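Local coordinates for carbon dioxide concentrating mechanism protein (Thermosynechococcus elongatus, PDB 4N8F), which probably forms, as a homopentamer, the vertices of the carboxysome shell, the polyhedral compartment in which RuBisCO is sequestered for carbon dioxide fixation, at residues A4-T9 / A49-W54; L25-L30 / V55-G60; A43-G48 / A76-I81. One frame throughout, in Å; residues are numbered along the deposited sequence.

Interaction 1: A4-T9 / A49-W54; sequences ARVCGT and AGQDEW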
loop_
_atom_site.group_PDB
_atom_site.type_symbol
_atom_site.label_atom_id
_atom_site.label_comp_id
_atom_site.label_asym_id
_atom_site.label_seq_id
_atom_site.Cartn_x
_atom_site.Cartn_y
_atom_site.Cartn_z
ATOM N N ALA C 4 -12.334 12.462 0.834
ATOM C CA ALA C 4 -11.500 13.669 0.921
ATOM C C ALA C 4 -12.241 14.871 0.382
ATOM O O ALA C 4 -13.286 14.790 -0.321
ATOM C CB ALA C 4 -10.169 13.480 0.171
ATOM N N ARG C 5 -11.663 16.034 0.652
ATOM C CA ARG C 5 -12.164 17.187 0.015
ATOM C C ARG C 5 -11.119 17.778 -0.913
ATOM O O ARG C 5 -9.932 17.765 -0.598
ATOM C CB ARG C 5 -12.652 18.214 1.048
ATOM C CG ARG C 5 -11.621 18.754 2.025
ATOM C CD ARG C 5 -12.198 20.076 2.579
ATOM N NE ARG C 5 -11.074 20.799 2.951
ATOM C CZ ARG C 5 -10.534 21.862 2.392
ATOM N NH1 ARG C 5 -11.104 22.690 1.503
ATOM N NH2 ARG C 5 -9.378 22.132 2.913
ATOM N N VAL C 6 -11.586 18.390 -1.996
ATOM C CA VAL C 6 -10.670 19.006 -2.933
ATOM C C VAL C 6 -10.235 20.275 -2.363
ATOM O O VAL C 6 -11.049 21.068 -1.980
ATOM C CB VAL C 6 -11.357 19.343 -4.235
ATOM C CG1 VAL C 6 -10.407 20.051 -5.175
ATOM C CG2 VAL C 6 -11.926 18.076 -4.798
ATOM N N CYS C 7 -8.946 20.512 -2.285
ATOM C CA CYS C 7 -8.567 21.743 -1.646
ATOM C C CYS C 7 -7.558 22.521 -2.363
ATOM O O CYS C 7 -7.256 23.589 -1.887
ATOM C CB CYS C 7 -8.096 21.521 -0.220
ATOM S SG CYS C 7 -6.551 20.643 -0.104
ATOM N N GLY C 8 -7.079 22.069 -3.526
ATOM C CA GLY C 8 -6.181 22.897 -4.322
ATOM C C GLY C 8 -5.754 22.201 -5.584
ATOM O O GLY C 8 -6.417 21.331 -6.017
ATOM N N THR C 9 -4.663 22.625 -6.184
ATOM C CA THR C 9 -4.186 22.031 -7.400
ATOM C C THR C 9 -2.658 22.101 -7.460
ATOM O O THR C 9 -2.038 22.969 -6.816
ATOM C CB THR C 9 -4.645 22.816 -8.642
ATOM O OG1 THR C 9 -4.009 24.077 -8.609
ATOM C CG2 THR C 9 -6.097 23.057 -8.639
ATOM N N ALA C 49 -14.046 17.342 -10.605
ATOM C CA ALA C 49 -14.384 17.775 -9.254
ATOM C C ALA C 49 -13.935 19.207 -8.950
ATOM O O ALA C 49 -12.786 19.508 -9.071
ATOM C CB ALA C 49 -13.780 16.834 -8.223
ATOM N N GLY C 50 -14.851 20.056 -8.488
ATOM C CA GLY C 50 -14.546 21.450 -8.128
ATOM C C GLY C 50 -13.976 21.599 -6.723
ATOM O O GLY C 50 -14.046 20.705 -5.882
ATOM N N GLN C 51 -13.423 22.765 -6.486
ATOM C CA GLN C 51 -12.913 23.107 -5.198
ATOM C C GLN C 51 -13.953 22.913 -4.054
ATOM O O GLN C 51 -15.110 23.260 -4.211
ATOM C CB GLN C 51 -12.442 24.535 -5.250
ATOM C CG GLN C 51 -11.818 25.000 -3.957
ATOM C CD GLN C 51 -10.355 24.561 -3.797
ATOM O OE1 GLN C 51 -9.804 23.800 -4.616
ATOM N NE2 GLN C 51 -9.732 25.032 -2.728
ATOM N N ASP C 52 -13.486 22.406 -2.913
ATOM C CA ASP C 52 -14.285 22.086 -1.747
ATOM C C ASP C 52 -15.255 20.911 -1.849
ATOM O O ASP C 52 -15.814 20.529 -0.802
ATOM C CB ASP C 52 -14.990 23.325 -1.171
ATOM C CG ASP C 52 -13.985 24.358 -0.616
ATOM O OD1 ASP C 52 -12.944 23.962 -0.067
ATOM O OD2 ASP C 52 -14.226 25.555 -0.750
ATOM N N GLU C 53 -15.435 20.319 -3.037
ATOM C CA GLU C 53 -16.289 19.096 -3.173
ATOM C C GLU C 53 -15.731 17.896 -2.409
ATOM O O GLU C 53 -14.519 17.766 -2.242
ATOM C CB GLU C 53 -16.501 18.709 -4.617
ATOM C CG GLU C 53 -17.010 19.890 -5.437
ATOM C CD GLU C 53 -17.915 19.561 -6.605
ATOM O OE1 GLU C 53 -17.443 19.137 -7.717
ATOM O OE2 GLU C 53 -19.119 19.843 -6.434
ATOM N N TRP C 54 -16.629 17.090 -1.854
ATOM C CA TRP C 54 -16.220 15.851 -1.277
ATOM C C TRP C 54 -16.103 14.866 -2.400
ATOM O O TRP C 54 -16.946 14.853 -3.338
ATOM C CB TRP C 54 -17.204 15.350 -0.209
ATOM C CG TRP C 54 -17.237 16.206 1.006
ATOM C CD1 TRP C 54 -16.898 17.535 1.096
ATOM C CD2 TRP C 54 -17.644 15.804 2.317
ATOM N NE1 TRP C 54 -17.017 17.959 2.408
ATOM C CE2 TRP C 54 -17.520 16.933 3.162
ATOM C CE3 TRP C 54 -18.065 14.597 2.861
ATOM C CZ2 TRP C 54 -17.821 16.889 4.522
ATOM C CZ3 TRP C 54 -18.390 14.550 4.190
ATOM C CH2 TRP C 54 -18.272 15.690 5.012
HETATM O O HOH W 1 -9.093 22.711 -6.758
#

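Interaction 2: L25-L30 / V55-G60; sequences LVLQYL and VLVSRG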
loop_
_atom_site.group_PDB
_atom_site.type_symbol
_atom_site.label_atom_id
_atom_site.label_comp_id
_atom_site.label_asym_id
_atom_site.label_seq_id
_atom_site.Cartn_x
_atom_site.Cartn_y
_atom_site.Cartn_z
ATOM N N LEU C 25 -5.246 17.426 -8.662
ATOM C CA LEU C 25 -5.886 18.125 -7.570
ATOM C C LEU C 25 -5.132 17.804 -6.329
ATOM O O LEU C 25 -4.637 16.709 -6.200
ATOM C CB LEU C 25 -7.350 17.688 -7.451
ATOM C CG LEU C 25 -8.322 18.110 -8.552
ATOM C CD1 LEU C 25 -9.697 17.559 -8.211
ATOM C CD2 LEU C 25 -8.397 19.615 -8.714
ATOM N N VAL C 26 -5.054 18.762 -5.406
ATOM C CA VAL C 26 -4.721 18.456 -4.034
ATOM C C VAL C 26 -5.980 18.107 -3.219
ATOM O O VAL C 26 -6.965 18.830 -3.255
ATOM C CB VAL C 26 -4.000 19.623 -3.383
ATOM C CG1 VAL C 26 -3.499 19.231 -2.007
ATOM C CG2 VAL C 26 -2.868 20.126 -4.271
ATOM N N LEU C 27 -5.944 16.999 -2.496
ATOM C CA LEU C 27 -7.046 16.484 -1.669
ATOM C C LEU C 27 -6.618 16.479 -0.179
ATOM O O LEU C 27 -5.498 16.092 0.151
ATOM C CB LEU C 27 -7.373 15.068 -2.093
ATOM C CG LEU C 27 -7.655 14.842 -3.593
ATOM C CD1 LEU C 27 -8.149 13.448 -3.919
ATOM C CD2 LEU C 27 -8.733 15.801 -4.075
ATOM N N GLN C 28 -7.487 16.958 0.696
ATOM C CA GLN C 28 -7.281 16.808 2.099
ATOM C C GLN C 28 -8.223 15.683 2.536
ATOM O O GLN C 28 -9.403 15.744 2.291
ATOM C CB GLN C 28 -7.640 18.070 2.842
ATOM C CG GLN C 28 -7.446 17.926 4.365
ATOM C CD GLN C 28 -7.572 19.246 5.091
ATOM O OE1 GLN C 28 -8.210 20.175 4.601
ATOM N NE2 GLN C 28 -6.972 19.331 6.273
ATOM N N TYR C 29 -7.675 14.686 3.208
ATOM C CA TYR C 29 -8.480 13.606 3.734
ATOM C C TYR C 29 -9.449 14.082 4.818
ATOM O O TYR C 29 -9.102 14.951 5.596
ATOM C CB TYR C 29 -7.583 12.434 4.242
ATOM C CG TYR C 29 -6.888 11.677 3.117
ATOM C CD1 TYR C 29 -5.537 11.817 2.897
ATOM C CD2 TYR C 29 -7.617 10.834 2.256
ATOM C CE1 TYR C 29 -4.906 11.133 1.897
ATOM C CE2 TYR C 29 -6.998 10.138 1.272
ATOM C CZ TYR C 29 -5.652 10.307 1.053
ATOM O OH TYR C 29 -5.028 9.641 0.017
ATOM N N LEU C 30 -10.612 13.407 4.895
ATOM C CA LEU C 30 -11.622 13.660 5.891
ATOM C C LEU C 30 -11.748 12.457 6.844
ATOM O O LEU C 30 -11.866 11.317 6.415
ATOM C CB LEU C 30 -12.967 13.987 5.267
ATOM C CG LEU C 30 -12.992 15.220 4.336
ATOM C CD1 LEU C 30 -14.410 15.397 3.763
ATOM C CD2 LEU C 30 -12.561 16.486 5.025
ATOM N N VAL C 55 -15.039 14.070 -2.317
ATOM C CA VAL C 55 -14.730 13.035 -3.308
ATOM C C VAL C 55 -14.305 11.669 -2.709
ATOM O O VAL C 55 -13.828 11.582 -1.577
ATOM C CB VAL C 55 -13.633 13.485 -4.286
ATOM C CG1 VAL C 55 -14.062 14.743 -5.069
ATOM C CG2 VAL C 55 -12.308 13.662 -3.604
ATOM N N LEU C 56 -14.453 10.621 -3.517
ATOM C CA LEU C 56 -13.751 9.378 -3.288
ATOM C C LEU C 56 -12.474 9.326 -4.085
ATOM O O LEU C 56 -12.459 9.573 -5.322
ATOM C CB LEU C 56 -14.605 8.164 -3.653
ATOM C CG LEU C 56 -15.903 7.971 -2.890
ATOM C CD1 LEU C 56 -16.696 6.748 -3.427
ATOM C CD2 LEU C 56 -15.564 7.754 -1.423
ATOM N N VAL C 57 -11.406 8.976 -3.381
ATOM C CA VAL C 57 -10.148 8.742 -4.032
ATOM C C VAL C 57 -9.750 7.259 -3.957
ATOM O O VAL C 57 -9.920 6.607 -2.932
ATOM C CB VAL C 57 -9.064 9.739 -3.523
ATOM C CG1 VAL C 57 -8.928 9.716 -2.051
ATOM C CG2 VAL C 57 -7.702 9.402 -4.095
ATOM N N SER C 58 -9.274 6.731 -5.078
ATOM C CA SER C 58 -8.652 5.385 -5.185
ATOM C C SER C 58 -7.146 5.474 -5.355
ATOM O O SER C 58 -6.637 6.336 -6.157
ATOM C CB SER C 58 -9.214 4.667 -6.416
ATOM O OG SER C 58 -10.532 4.260 -6.140
ATOM N N ARG C 59 -6.434 4.611 -4.650
ATOM C CA ARG C 59 -4.958 4.627 -4.647
ATOM C C ARG C 59 -4.436 3.292 -5.194
ATOM O O ARG C 59 -5.164 2.326 -5.222
ATOM C CB ARG C 59 -4.415 4.899 -3.221
ATOM C CG ARG C 59 -4.836 6.307 -2.759
ATOM C CD ARG C 59 -4.278 6.657 -1.391
ATOM N NE ARG C 59 -5.077 5.865 -0.465
ATOM C CZ ARG C 59 -4.658 5.403 0.686
ATOM N NH1 ARG C 59 -3.419 5.717 1.091
ATOM N NH2 ARG C 59 -5.480 4.640 1.423
ATOM N N GLY C 60 -3.165 3.263 -5.583
ATOM C CA GLY C 60 -2.540 2.092 -6.171
ATOM C C GLY C 60 -3.008 1.979 -7.604
ATOM O O GLY C 60 -3.401 3.011 -8.258
#

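Interaction 3: A43-G48 / A76-I81; sequences AADTVG and AAVVAI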
loop_
_atom_site.group_PDB
_atom_site.type_symbol
_atom_site.label_atom_id
_atom_site.label_comp_id
_atom_site.label_asym_id
_atom_site.label_seq_id
_atom_site.Cartn_x
_atom_site.Cartn_y
_atom_site.Cartn_z
ATOM N N ALA C 43 -3.940 13.954 -6.672
ATOM C CA ALA C 43 -4.626 12.976 -7.465
ATOM C C ALA C 43 -5.033 13.482 -8.816
ATOM O O ALA C 43 -5.435 14.613 -8.960
ATOM C CB ALA C 43 -5.849 12.511 -6.727
ATOM N N ALA C 44 -4.988 12.584 -9.786
ATOM C CA ALA C 44 -5.580 12.807 -11.125
ATOM C C ALA C 44 -7.064 12.910 -11.047
ATOM O O ALA C 44 -7.731 12.264 -10.185
ATOM C CB ALA C 44 -5.210 11.685 -12.107
ATOM N N ASP C 45 -7.630 13.699 -11.946
ATOM C CA ASP C 45 -9.074 13.834 -11.913
ATOM C C ASP C 45 -9.583 13.882 -13.329
ATOM O O ASP C 45 -9.279 14.810 -14.100
ATOM C CB ASP C 45 -9.459 15.080 -11.145
ATOM C CG ASP C 45 -10.986 15.367 -11.202
ATOM O OD1 ASP C 45 -11.810 14.434 -11.344
ATOM O OD2 ASP C 45 -11.356 16.540 -11.060
ATOM N N THR C 46 -10.341 12.855 -13.656
ATOM C CA THR C 46 -11.029 12.749 -14.944
ATOM C C THR C 46 -12.507 12.880 -14.748
ATOM O O THR C 46 -13.258 12.733 -15.691
ATOM C CB THR C 46 -10.717 11.382 -15.566
ATOM O OG1 THR C 46 -10.864 10.343 -14.556
ATOM C CG2 THR C 46 -9.270 11.380 -16.032
ATOM N N VAL C 47 -12.945 13.167 -13.535
ATOM C CA VAL C 47 -14.362 13.292 -13.286
ATOM C C VAL C 47 -14.820 14.741 -13.350
ATOM O O VAL C 47 -15.869 14.979 -13.817
ATOM C CB VAL C 47 -14.796 12.647 -11.949
ATOM C CG1 VAL C 47 -16.307 12.743 -11.785
ATOM C CG2 VAL C 47 -14.378 11.195 -11.915
ATOM N N GLY C 48 -14.026 15.708 -12.931
ATOM C CA GLY C 48 -14.416 17.133 -13.030
ATOM C C GLY C 48 -14.821 17.644 -11.650
ATOM O O GLY C 48 -15.838 18.295 -11.509
ATOM N N ALA C 76 -3.001 7.658 -7.551
ATOM C CA ALA C 76 -4.167 8.242 -6.866
ATOM C C ALA C 76 -5.050 8.930 -7.899
ATOM O O ALA C 76 -4.548 9.700 -8.758
ATOM C CB ALA C 76 -3.733 9.219 -5.837
ATOM N N ALA C 77 -6.352 8.692 -7.824
ATOM C CA ALA C 77 -7.281 9.365 -8.739
ATOM C C ALA C 77 -8.582 9.663 -8.047
ATOM O O ALA C 77 -9.071 8.805 -7.275
ATOM C CB ALA C 77 -7.578 8.507 -9.953
ATOM N N VAL C 78 -9.205 10.798 -8.390
ATOM C CA VAL C 78 -10.564 11.005 -7.995
ATOM C C VAL C 78 -11.478 10.069 -8.808
ATOM O O VAL C 78 -11.398 10.078 -10.015
ATOM C CB VAL C 78 -11.009 12.446 -8.214
ATOM C CG1 VAL C 78 -12.541 12.565 -8.079
ATOM C CG2 VAL C 78 -10.265 13.359 -7.251
ATOM N N VAL C 79 -12.344 9.293 -8.175
ATOM C CA VAL C 79 -13.237 8.383 -8.943
ATOM C C VAL C 79 -14.721 8.698 -8.884
ATOM O O VAL C 79 -15.484 8.257 -9.726
ATOM C CB VAL C 79 -12.981 6.898 -8.626
ATOM C CG1 VAL C 79 -11.527 6.554 -8.917
ATOM C CG2 VAL C 79 -13.341 6.491 -7.200
ATOM N N ALA C 80 -15.087 9.586 -7.980
ATOM C CA ALA C 80 -16.477 9.952 -7.744
ATOM C C ALA C 80 -16.523 11.235 -6.965
ATOM O O ALA C 80 -15.730 11.459 -6.002
ATOM C CB ALA C 80 -17.174 8.854 -6.940
ATOM N N ILE C 81 -17.458 12.093 -7.352
ATOM C CA ILE C 81 -17.835 13.227 -6.521
ATOM C C ILE C 81 -18.971 12.815 -5.644
ATOM O O ILE C 81 -19.953 12.294 -6.156
ATOM C CB ILE C 81 -18.266 14.419 -7.350
ATOM C CG1 ILE C 81 -17.067 14.902 -8.153
ATOM C CG2 ILE C 81 -18.839 15.502 -6.452
ATOM C CD1 ILE C 81 -17.496 15.694 -9.358
HETATM O O HOH W 2 -9.848 10.517 -12.087
#

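Interaction 1: A4-T9 / A49-W54
Val6, on strand 2-11, is received by the type II turn Gly50-Glu53, which arches over it. Followed outward from the backbone, its CB lies 3.4 Å from Gly50 O. CG1, anti to the backbone N (chi1 177°), also borders Gly50 O and passes near Gln51 OE1; CG2 touches both Gly50 O and Glu53 O and ends 4.1 Å from Ala49 CB. The backbone of the same residue is gripped at both ends: Val6 N donates to Glu53 O at 3.0 Å, and Val6 O accepts from Asp52 N at 2.9 Å. An alanine here would probably open a gap under the turn, leaving Ala49 CB without its CG2 neighbour and Gly50 O and Gln51 OE1 with less beside them.

Two polar side chains of the turn bend back to the strand. Gln51, folded at chi2 (81°), sends NE2 to Cys7 O at 3.0 Å, from above the carbonyl plane, while its OE1 accepts from a water that also binds Gly8 O weakly. Asp52 OD1 meets Arg5 NH1 at 2.7 Å in a salt bridge whose hydrogen bond is weak, at the guanidinium edge; Arg5 NH2 has a second acid, Asp88 of a neighbouring subunit. The turn leads straight into strand 54-59, and there Arg5 and Trp54 form an antiparallel non-hydrogen-bonded pair, where strands 2-11 and 54-59 meet and close the OB-like CcmL/EutN barrel.

Interaction 2: L25-L30 / V55-G60
This is apolar packing across the interior of the barrel, between the inward side chains of strands 24-30 and 54-59, which are not neighbours in the sheet. The two short segments cross at 101° with their axes 9.4 Å apart, a spacing that leaves room for side chains between the two backbones.

Leu27 is the central element. Its CG stands anti to the carbonyl carbon (chi1 -53°), and the branch beyond reaches across to rest against two valines at once: CD1 lies 3.8 Å from Val57 CB, and CD2 is 4.2 Å from Val55 CG2. Leu27 and Val57 lie alongside, pointing opposite ways, while Val55 comes in nearly perpendicular to Leu27. Val78 of strand 76-81 touches both Leu27 and Val55, and Ala43 of strand 39-45 adds to the packing round Leu27.

Farther along, Tyr29 swings its ring over to the same strand. Ring atom CE2 comes 3.9 Å from Val57 CG1, an oblique approach to the aromatic group. The phenol tip then meets the aliphatic part of Arg59, with Tyr29 OH 3.4 Å from Arg59 CD; the ring and guanidinium planes are turned 66° apart. The hydroxyl's polar bond is made elsewhere, to Glu41 on strand 39-45, so its meeting with Arg59 is one of packing. Arg59 N, in turn, is bonded to Asp75 of a neighbouring subunit, and a sulfate ion lies near the arginine side chain. The row runs from aliphatic Val55 and Leu27 to a polar end at Tyr29 and Arg59; side chains packed across the interior between non-neighbouring strands are what is expected of the OB-like barrel of the CcmL/EutN family.

Interaction 3: A43-G48 / A76-I81
A parallel strand pair that runs out into an Asx turn joins residues 43-48 to strand 76-81. Ala44 does the pairing with both of its backbone polar atoms: its N donates to Ala76 O at 3.1 Å, and its O accepts from Val78 N at 2.7 Å. The side chains at this end are small, and Ala43 CB rests 4.0 Å from Ala76 CB.

Beyond Ala44 the chain peels away, and Asp45 shapes its path. Its carboxylate carbon is swung to the far side from the backbone N (chi1 174°), which brings OD1 to where it accepts from both Val47 N, at 2.8 Å, and Gly48 N, at 3.0 Å; the two donors approach from the same face of the carboxylate plane. OD1 also sits beside Val78 CB, and OD2 takes the N-H of Ala49. In the OB-like barrel of the CcmL/EutN family this parallel pair, between strands 39-45 and 76-81, stands among otherwise antiparallel neighbours.

A water joins the diverging backbones, accepting from Thr46 N and donating to Val78 O at 2.6 Å. Val47 then folds back over strand 76-81: CG2 packs against Val78 O and Val79 O, while CG1 reaches Ile81 CD1 at 4.0 Å, the two side chains lying alongside with their ends pointing opposite ways. Ile81 CD1 touches Gly48 O as well, and Ile81 O is bonded to Ser12 of a neighbouring subunit.

From the N terminus, strand 2-11 pairs first with strand 24-30 and then meets the loop at 49-54, where interaction 1 closes a connection that includes strands 24-30 and 39-45. Interaction 2 starts within that span and ends beyond it, closing the loop from 30 to 55; interaction 3 starts later and closes the one from 48 to 76. All three therefore cross along the chain, and none encloses another. Backbone bonds stitch them together: Ala4 O to Val55 N, Leu25 N to Ala43 O, and Leu56 O to Val79 N. Interactions 1 and 3 join strands round the barrel wall and its turns, while interaction 2 spans the interior from strand 24-30 to strand 54-59.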